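Local atomic coordinates of putative cytochrome P450 120 (Synechocystis sp., PDB entry 2VE3), a protein that binds heme and retinoic acid and, as a member of the cytochrome P450 family, probably acts as a monooxygenase that inserts oxygen into organic substrates. Residues 37-40 against 41-45; 99-102 against 103-107; 239-242 against 243-247. All coordinates share one frame; numbering follows the deposited sequence.

Contact 1: residues 37-40 against 41-45; sequences KKRQ and QQFGP
Gln41, Gln42, Phe43 and Gly44 give their backbone N-H groups to the carbonyl oxygens of Lys37, Lys38, Arg39 and Gln40, the i to i+4 ladder of an α-helix running to its C-terminal end, nearly straight at first (171° at the hydrogen of Gln41) but bent to 130° where Gly44 N reaches Gln40 O at 2.8 Å from above the carbonyl plane.

Among the side chains, Arg39 and Phe43 run alongside each other, with Arg39 CG 4.0 Å from Phe43 CD2 and the guanidinium and ring planes 45° apart. With CG anti to its own carbonyl carbon, the Phe43 ring is brought back along the helix, so that Arg39 O lies at its edge. Gln42 CG sits over the centre of one face, 3.8 Å above the ring plane. Long polar chains such as Lys38 and Gln42, side by side with NZ 4.0 Å from NE2, suit the solvent side. Gln40 bends at chi2, and a water 2.8 Å from both Gln40 OE1 and Pro45 O can bridge them, although other acceptors compete for its protons. Between these two residues the chain unwinds at Gly44, which takes a positive phi. A side chain at these backbone angles would jam against the preceding carbonyl and strike Pro45 CD, which is why glycine suits the place. The carbonyl of Gly44 turns back to receive a CA-H...O contact from Gln40, 3.5 Å from CA to O.

Arg39 is the buried member: it forms a salt bridge with Glu25, bonds to Phe35 O and makes a cation-pi contact with the Phe35 ring. Phe43 packs on the loop residues Pro15 and Asp17, and just beyond Pro45 the chain enters strand 47-51, an outer strand of the mixed sheet.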
loop_
_atom_site.group_PDB
_atom_site.type_symbol
_atom_site.label_atom_id
_atom_site.label_comp_id
_atom_site.label_asym_id
_atom_site.label_seq_id
_atom_site.Cartn_x
_atom_site.Cartn_y
_atom_site.Cartn_z
ATOM N N LYS A 37 11.876 11.733 -10.929
ATOM C CA LYS A 37 12.978 12.635 -10.596
ATOM C C LYS A 37 13.694 13.125 -11.857
ATOM O O LYS A 37 13.977 14.317 -11.984
ATOM C CB LYS A 37 13.968 11.938 -9.637
ATOM C CG LYS A 37 15.116 12.824 -9.147
ATOM C CD LYS A 37 15.836 12.232 -7.930
ATOM C CE LYS A 37 17.045 13.084 -7.523
ATOM N NZ LYS A 37 16.693 14.524 -7.261
ATOM N N LYS A 38 13.968 12.205 -12.786
ATOM C CA LYS A 38 14.601 12.546 -14.067
ATOM C C LYS A 38 13.822 13.604 -14.844
ATOM O O LYS A 38 14.390 14.573 -15.342
ATOM C CB LYS A 38 14.794 11.297 -14.935
ATOM C CG LYS A 38 15.583 11.544 -16.209
ATOM C CD LYS A 38 16.028 10.232 -16.860
ATOM C CE LYS A 38 16.335 10.428 -18.342
ATOM N NZ LYS A 38 15.079 10.660 -19.126
ATOM N N ARG A 39 12.516 13.418 -14.927
ATOM C CA ARG A 39 11.660 14.311 -15.687
ATOM C C ARG A 39 11.330 15.593 -14.931
ATOM O O ARG A 39 10.924 16.580 -15.532
ATOM C CB ARG A 39 10.395 13.573 -16.113
ATOM C CG ARG A 39 10.650 12.665 -17.287
ATOM C CD ARG A 39 9.798 11.422 -17.276
ATOM N NE ARG A 39 10.239 10.521 -18.326
ATOM C CZ ARG A 39 11.237 9.651 -18.202
ATOM N NH1 ARG A 39 11.560 8.879 -19.234
ATOM N NH2 ARG A 39 11.909 9.541 -17.054
ATOM N N GLN A 40 11.510 15.583 -13.617
ATOM C CA GLN A 40 11.346 16.806 -12.838
ATOM C C GLN A 40 12.508 17.774 -13.061
ATOM O O GLN A 40 12.297 18.965 -13.251
ATOM C CB GLN A 40 11.189 16.482 -11.362
ATOM C CG GLN A 40 10.263 17.427 -10.670
ATOM C CD GLN A 40 9.238 16.697 -9.862
ATOM O OE1 GLN A 40 8.142 16.410 -10.352
ATOM N NE2 GLN A 40 9.583 16.368 -8.622
ATOM N N GLN A 41 13.726 17.244 -13.041
ATOM C CA GLN A 41 14.930 18.006 -13.352
ATOM C C GLN A 41 14.902 18.530 -14.788
ATOM O O GLN A 41 15.060 19.734 -15.016
ATOM C CB GLN A 41 16.166 17.132 -13.142
ATOM C CG GLN A 41 16.576 16.935 -11.683
ATOM C CD GLN A 41 17.903 17.633 -11.335
ATOM O OE1 GLN A 41 18.265 18.659 -11.929
ATOM N NE2 GLN A 41 18.632 17.067 -10.367
ATOM N N GLN A 42 14.688 17.624 -15.745
ATOM C CA GLN A 42 14.682 17.960 -17.173
ATOM C C GLN A 42 13.509 18.847 -17.602
ATOM O O GLN A 42 13.671 19.734 -18.450
ATOM C CB GLN A 42 14.698 16.684 -18.016
ATOM C CG GLN A 42 14.707 16.920 -19.531
ATOM C CD GLN A 42 14.951 15.645 -20.338
ATOM O OE1 GLN A 42 14.801 15.636 -21.560
ATOM N NE2 GLN A 42 15.330 14.571 -19.661
ATOM N N PHE A 43 12.328 18.615 -17.035
ATOM C CA PHE A 43 11.130 19.331 -17.507
ATOM C C PHE A 43 10.525 20.325 -16.520
ATOM O O PHE A 43 9.928 21.306 -16.941
ATOM C CB PHE A 43 10.059 18.359 -18.049
ATOM C CG PHE A 43 10.511 17.566 -19.245
ATOM C CD1 PHE A 43 10.658 18.179 -20.493
ATOM C CD2 PHE A 43 10.815 16.215 -19.123
ATOM C CE1 PHE A 43 11.099 17.450 -21.608
ATOM C CE2 PHE A 43 11.251 15.474 -20.229
ATOM C CZ PHE A 43 11.396 16.097 -21.476
ATOM N N GLY A 44 10.655 20.073 -15.222
ATOM C CA GLY A 44 10.048 20.962 -14.223
ATOM C C GLY A 44 9.038 20.233 -13.353
ATOM O O GLY A 44 8.797 19.036 -13.562
ATOM N N PRO A 45 8.446 20.943 -12.371
ATOM C CA PRO A 45 7.525 20.345 -11.392
ATOM C C PRO A 45 6.259 19.695 -11.978
ATOM O O PRO A 45 5.711 18.787 -11.365
ATOM C CB PRO A 45 7.167 21.525 -10.467
ATOM C CG PRO A 45 7.462 22.731 -11.253
ATOM C CD PRO A 45 8.635 22.385 -12.117
HETATM O O HOH W 1 5.561 16.030 -11.347
#

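Contact 2: residues 99-102 against 103-107; sequences EIHR and SRRKI. With HEM (protoporphyrin IX containing Fe), chain C.
His101 and Arg105 both start with CG anti to the backbone N (chi1 178° and -175°), and, one helical turn apart, they run alongside each other in the same direction, His101 CE1 lying 4.0 Å from Arg105 CD. Both meet one oxygen of a heme propionate, O1D. His101 NE2 donates to it along a nearly straight line at 2.6 Å (169° at the hydrogen), with the carboxylate at the edge of the ring. Arg105 NH1 adds a weak bond to the same O1D at 3.0 Å, while Arg105 NH2 donates to Glu390 O; the two bonds together are likely to limit rotation of the guanidinium. This His-x-x-x-Arg pair on helix 98-109 matches the Trp-x-x-x-Arg motif of helix C in many P450s, where both residues grip a propionate. A ring N-H and a guanidinium suit an anionic group that would otherwise be costly to bury; Tyr344, Arg323 and Arg389 also bond to the heme.

On another side of the helix, Ile100 CG2 rests over the centre of the Arg104 guanidinium, 4.1 Å above its plane. Arg104 NH1 donates in that plane to Ser103 OG at 3.2 Å, and its NE pairs with Glu243. Beneath them Arg104 N donates to Ile100 O at 3.0 Å.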
loop_
_atom_site.group_PDB
_atom_site.type_symbol
_atom_site.label_atom_id
_atom_site.label_comp_id
_atom_site.label_asym_id
_atom_site.label_seq_id
_atom_site.Cartn_x
_atom_site.Cartn_y
_atom_site.Cartn_z
ATOM N N GLU A 99 -21.780 5.610 -8.117
ATOM C CA GLU A 99 -22.761 5.059 -7.177
ATOM C C GLU A 99 -22.375 3.689 -6.636
ATOM O O GLU A 99 -22.514 3.423 -5.438
ATOM C CB GLU A 99 -24.158 5.018 -7.829
ATOM C CG GLU A 99 -25.251 4.434 -6.946
ATOM C CD GLU A 99 -26.654 4.943 -7.292
ATOM O OE1 GLU A 99 -26.810 5.799 -8.201
ATOM O OE2 GLU A 99 -27.607 4.472 -6.643
ATOM N N ILE A 100 -21.899 2.821 -7.522
ATOM C CA ILE A 100 -21.362 1.521 -7.117
ATOM C C ILE A 100 -20.143 1.697 -6.193
ATOM O O ILE A 100 -20.054 1.057 -5.147
ATOM C CB ILE A 100 -21.002 0.648 -8.346
ATOM C CG1 ILE A 100 -22.265 0.321 -9.164
ATOM C CG2 ILE A 100 -20.333 -0.642 -7.905
ATOM C CD1 ILE A 100 -21.988 -0.279 -10.525
ATOM N N HIS A 101 -19.213 2.569 -6.587
ATOM C CA HIS A 101 -18.047 2.872 -5.750
ATOM C C HIS A 101 -18.440 3.398 -4.364
ATOM O O HIS A 101 -17.953 2.896 -3.359
ATOM C CB HIS A 101 -17.084 3.843 -6.461
ATOM C CG HIS A 101 -15.894 4.230 -5.633
ATOM N ND1 HIS A 101 -15.766 5.473 -5.046
ATOM C CD2 HIS A 101 -14.785 3.536 -5.284
ATOM C CE1 HIS A 101 -14.629 5.528 -4.375
ATOM N NE2 HIS A 101 -14.019 4.362 -4.495
ATOM N N ARG A 102 -19.331 4.392 -4.315
ATOM C CA ARG A 102 -19.803 4.968 -3.032
ATOM C C ARG A 102 -20.357 3.872 -2.134
ATOM O O ARG A 102 -20.063 3.815 -0.938
ATOM C CB ARG A 102 -20.903 6.013 -3.265
ATOM C CG ARG A 102 -20.493 7.488 -3.153
ATOM C CD ARG A 102 -21.396 8.392 -4.019
ATOM N NE ARG A 102 -22.724 7.791 -4.185
ATOM C CZ ARG A 102 -23.500 7.910 -5.262
ATOM N NH1 ARG A 102 -23.113 8.630 -6.310
ATOM N NH2 ARG A 102 -24.677 7.291 -5.283
ATOM N N SER A 103 -21.145 2.992 -2.741
ATOM C CA SER A 103 -21.781 1.885 -2.040
ATOM C C SER A 103 -20.786 0.872 -1.456
ATOM O O SER A 103 -20.850 0.560 -0.270
ATOM C CB SER A 103 -22.793 1.202 -2.967
ATOM O OG SER A 103 -23.284 0.019 -2.386
ATOM N N ARG A 104 -19.874 0.361 -2.280
ATOM C CA ARG A 104 -18.920 -0.656 -1.816
ATOM C C ARG A 104 -17.922 -0.065 -0.811
ATOM O O ARG A 104 -17.417 -0.746 0.070
ATOM C CB ARG A 104 -18.185 -1.339 -2.982
ATOM C CG ARG A 104 -19.049 -1.899 -4.115
ATOM C CD ARG A 104 -20.403 -2.478 -3.685
ATOM N NE ARG A 104 -21.011 -3.260 -4.760
ATOM C CZ ARG A 104 -22.256 -3.121 -5.217
ATOM N NH1 ARG A 104 -23.093 -2.221 -4.703
ATOM N NH2 ARG A 104 -22.666 -3.902 -6.199
ATOM N N ARG A 105 -17.662 1.225 -0.942
ATOM C CA ARG A 105 -16.844 1.932 0.021
ATOM C C ARG A 105 -17.444 1.846 1.433
ATOM O O ARG A 105 -16.744 1.563 2.403
ATOM C CB ARG A 105 -16.665 3.370 -0.443
ATOM C CG ARG A 105 -15.756 4.150 0.408
ATOM C CD ARG A 105 -14.682 4.820 -0.394
ATOM N NE ARG A 105 -13.817 5.487 0.562
ATOM C CZ ARG A 105 -12.501 5.370 0.631
ATOM N NH1 ARG A 105 -11.817 4.635 -0.246
ATOM N NH2 ARG A 105 -11.876 6.035 1.578
ATOM N N LYS A 106 -18.746 2.055 1.543
ATOM C CA LYS A 106 -19.423 1.979 2.846
ATOM C C LYS A 106 -19.520 0.541 3.379
ATOM O O LYS A 106 -19.427 0.308 4.589
ATOM C CB LYS A 106 -20.800 2.650 2.767
ATOM C CG LYS A 106 -20.719 4.108 2.321
ATOM C CD LYS A 106 -22.067 4.807 2.294
ATOM C CE LYS A 106 -21.900 6.330 2.312
ATOM N NZ LYS A 106 -21.522 6.849 3.666
ATOM N N ILE A 107 -19.705 -0.407 2.459
ATOM C CA ILE A 107 -19.740 -1.845 2.758
ATOM C C ILE A 107 -18.393 -2.365 3.298
ATOM O O ILE A 107 -18.333 -3.029 4.347
ATOM C CB ILE A 107 -20.144 -2.644 1.487
ATOM C CG1 ILE A 107 -21.635 -2.444 1.186
ATOM C CG2 ILE A 107 -19.789 -4.129 1.622
ATOM C CD1 ILE A 107 -22.040 -2.803 -0.201
HETATM C CHA HEM C . -6.517 2.956 -1.596
HETATM C CHB HEM C . -2.050 3.398 0.272
HETATM C CHC HEM C . -2.801 -0.524 3.051
HETATM C CHD HEM C . -7.003 -1.305 0.814
HETATM C C1A HEM C . -5.245 3.451 -1.336
HETATM C C2A HEM C . -4.621 4.629 -1.911
HETATM C C3A HEM C . -3.392 4.750 -1.373
HETATM C C4A HEM C . -3.193 3.645 -0.468
HETATM C CMA HEM C . -2.335 5.833 -1.660
HETATM C CAA HEM C . -5.294 5.595 -2.914
HETATM C CBA HEM C . -5.001 5.238 -4.368
HETATM C CGA HEM C . -5.851 6.144 -5.235
HETATM O O1A HEM C . -5.629 7.388 -5.176
HETATM O O2A HEM C . -6.737 5.627 -5.977
HETATM C C1B HEM C . -1.880 2.403 1.216
HETATM C C2B HEM C . -0.751 2.251 2.122
HETATM C C3B HEM C . -0.965 1.168 2.898
HETATM C C4B HEM C . -2.228 0.605 2.497
HETATM C CMB HEM C . 0.463 3.206 2.164
HETATM C CAB HEM C . -0.062 0.549 4.014
HETATM C CBB HEM C . 0.693 1.282 4.848
HETATM C C1C HEM C . -4.025 -1.067 2.737
HETATM C C2C HEM C . -4.659 -2.195 3.389
HETATM C C3C HEM C . -5.828 -2.418 2.774
HETATM C C4C HEM C . -5.952 -1.435 1.696
HETATM C CMC HEM C . -4.081 -2.961 4.610
HETATM C CAC HEM C . -6.894 -3.494 3.132
HETATM C CBC HEM C . -6.741 -4.800 2.888
HETATM C C1D HEM C . -7.215 -0.288 -0.096
HETATM C C2D HEM C . -8.275 -0.287 -1.069
HETATM C C3D HEM C . -8.129 1.034 -1.832
HETATM C C4D HEM C . -7.004 1.715 -1.218
HETATM C CMD HEM C . -9.330 -1.401 -1.294
HETATM C CAD HEM C . -9.000 1.562 -2.995
HETATM C CBD HEM C . -9.900 2.669 -2.449
HETATM C CGD HEM C . -10.802 3.203 -3.535
HETATM O O1D HEM C . -11.762 3.931 -3.176
HETATM O O2D HEM C . -10.589 2.918 -4.751
HETATM N NA HEM C . -4.347 2.881 -0.466
HETATM N NB HEM C . -2.756 1.368 1.460
HETATM N NC HEM C . -4.831 -0.629 1.700
HETATM N ND HEM C . -6.495 0.906 -0.198
HETATM FE FE HEM C . -4.710 1.269 0.866
#

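Contact 3: residues 239-242 against 243-247; sequences LSLP and ELKDQ
Leu239 and Leu244 pass each other at a slant across the start of helix 241-272, CB of Leu239 lying 4.0 Å from CD2 of Leu244. One residue before the N-cap against the fourth after it, the pair forms a hydrophobic staple. This is the N-terminus of the long I-helix of the P450 fold. Between the two leucines in sequence, Ser240 is the N-cap: with chi1 at 66°, its OG takes the backbone N-H of Glu243 at 3.2 Å, giving a partner to one of the N-H groups of the first turn, which lack the usual i-4 acceptor of a helix interior. Pro242 suits this turn because its nitrogen needs no acceptor there.

Glu243 leaves the backbone extended and lies obliquely across Leu239, CG 4.1 Å from Leu239 CD1. The Ser-x-x-Glu sequence is that of a capping box, but the return bond runs through a water, which accepts from Ser240 N at 2.7 Å and donates to Glu243 OE1. The other oxygen, OE2, takes Gln247 NE2 at 3.1 Å on its anti side, with OE2 in the plane of the Gln247 amide, though the amide nitrogen stands somewhat out of the carboxylate plane; OE2 also takes a salt bridge from Arg104 and a hydrogen bond from Gln96. With an alanine here, Arg104 would probably be left without its carboxylate mate and Gln247 freer to turn.

Further round the helix, Leu241 slants across the aliphatic part of Lys245, CD1 3.9 Å from CG, while Lys245 NZ pairs with Glu208 on helix 192-215. Asp246 forms a salt bridge with Arg200, and a second water donates to both Asp246 OD1 and Pro242 O, 2.8 Å from each.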
loop_
_atom_site.group_PDB
_atom_site.type_symbol
_atom_site.label_atom_id
_atom_site.label_comp_id
_atom_site.label_asym_id
_atom_site.label_seq_id
_atom_site.Cartn_x
_atom_site.Cartn_y
_atom_site.Cartn_z
ATOM N N LEU A 239 -24.040 -9.017 -2.838
ATOM C CA LEU A 239 -22.974 -8.918 -3.824
ATOM C C LEU A 239 -22.927 -10.225 -4.591
ATOM O O LEU A 239 -23.011 -11.305 -3.993
ATOM C CB LEU A 239 -21.619 -8.701 -3.166
ATOM C CG LEU A 239 -21.364 -7.516 -2.238
ATOM C CD1 LEU A 239 -19.851 -7.435 -1.979
ATOM C CD2 LEU A 239 -21.898 -6.203 -2.810
ATOM N N SER A 240 -22.782 -10.123 -5.909
ATOM C CA SER A 240 -22.642 -11.301 -6.752
ATOM C C SER A 240 -21.371 -12.049 -6.393
ATOM O O SER A 240 -20.474 -11.493 -5.745
ATOM C CB SER A 240 -22.619 -10.912 -8.232
ATOM O OG SER A 240 -21.458 -10.145 -8.546
ATOM N N LEU A 241 -21.299 -13.310 -6.812
ATOM C CA LEU A 241 -20.086 -14.113 -6.666
ATOM C C LEU A 241 -18.869 -13.506 -7.376
ATOM O O LEU A 241 -17.811 -13.410 -6.761
ATOM C CB LEU A 241 -20.316 -15.573 -7.111
ATOM C CG LEU A 241 -19.078 -16.482 -7.118
ATOM C CD1 LEU A 241 -18.602 -16.791 -5.699
ATOM C CD2 LEU A 241 -19.344 -17.763 -7.902
ATOM N N PRO A 242 -18.997 -13.115 -8.662
ATOM C CA PRO A 242 -17.854 -12.462 -9.303
ATOM C C PRO A 242 -17.353 -11.208 -8.556
ATOM O O PRO A 242 -16.144 -10.984 -8.478
ATOM C CB PRO A 242 -18.389 -12.113 -10.709
ATOM C CG PRO A 242 -19.464 -13.182 -10.960
ATOM C CD PRO A 242 -20.122 -13.277 -9.604
ATOM N N GLU A 243 -18.272 -10.420 -8.002
ATOM C CA GLU A 243 -17.898 -9.267 -7.185
ATOM C C GLU A 243 -17.245 -9.653 -5.851
ATOM O O GLU A 243 -16.251 -9.023 -5.427
ATOM C CB GLU A 243 -19.080 -8.316 -6.963
ATOM C CG GLU A 243 -18.778 -7.265 -5.904
ATOM C CD GLU A 243 -19.483 -5.953 -6.102
ATOM O OE1 GLU A 243 -20.494 -5.894 -6.868
ATOM O OE2 GLU A 243 -19.004 -4.968 -5.478
ATOM N N LEU A 244 -17.802 -10.676 -5.201
ATOM C CA LEU A 244 -17.249 -11.233 -3.958
ATOM C C LEU A 244 -15.793 -11.663 -4.113
ATOM O O LEU A 244 -14.957 -11.388 -3.250
ATOM C CB LEU A 244 -18.067 -12.441 -3.507
ATOM C CG LEU A 244 -19.458 -12.246 -2.886
ATOM C CD1 LEU A 244 -20.193 -13.592 -2.714
ATOM C CD2 LEU A 244 -19.336 -11.529 -1.565
ATOM N N LYS A 245 -15.500 -12.352 -5.215
ATOM C CA LYS A 245 -14.154 -12.829 -5.486
ATOM C C LYS A 245 -13.167 -11.701 -5.818
ATOM O O LYS A 245 -12.037 -11.725 -5.354
ATOM C CB LYS A 245 -14.192 -13.881 -6.579
ATOM C CG LYS A 245 -15.180 -15.010 -6.285
ATOM C CD LYS A 245 -14.977 -16.209 -7.178
ATOM C CE LYS A 245 -15.120 -15.901 -8.638
ATOM N NZ LYS A 245 -14.919 -17.164 -9.400
ATOM N N ASP A 246 -13.600 -10.732 -6.627
ATOM C CA ASP A 246 -12.789 -9.551 -6.957
ATOM C C ASP A 246 -12.498 -8.698 -5.719
ATOM O O ASP A 246 -11.401 -8.154 -5.582
ATOM C CB ASP A 246 -13.473 -8.696 -8.026
ATOM C CG ASP A 246 -13.104 -9.112 -9.454
ATOM O OD1 ASP A 246 -12.422 -10.145 -9.628
ATOM O OD2 ASP A 246 -13.488 -8.394 -10.408
ATOM N N GLN A 247 -13.482 -8.592 -4.824
ATOM C CA GLN A 247 -13.332 -7.790 -3.603
ATOM C C GLN A 247 -12.348 -8.398 -2.584
ATOM O O GLN A 247 -11.547 -7.665 -2.010
ATOM C CB GLN A 247 -14.697 -7.459 -2.956
ATOM C CG GLN A 247 -15.668 -6.602 -3.823
ATOM C CD GLN A 247 -15.211 -5.156 -4.069
ATOM O OE1 GLN A 247 -14.060 -4.781 -3.801
ATOM N NE2 GLN A 247 -16.118 -4.339 -4.577
HETATM O O HOH W 2 -22.424 -7.855 -7.258
HETATM O O HOH W 3 -14.231 -12.150 -10.159
#

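How the contacts relate
All three contacts are local, lying at or within helices of one P450 fold, and follow one another along the chain. Contact 1 ends helix 35-43 at the periphery, its centre about 37 Å from that of contact 2 and about 42 Å from that of contact 3, which lies across the chain's centre from it. Contacts 2 and 3 are neighbours, with centres about 13 Å apart: helix 98-109 meets the start of helix 241-272 through the Arg104 NE to Glu243 OE2 salt bridge of 2.7 Å, with Leu239 and Gln247 packing against Arg104. The helix that holds a heme propionate is thus tied to the head of the long I-helix, while contact 1 stands apart, at the end of the helix that leads into the outer strand 47-51.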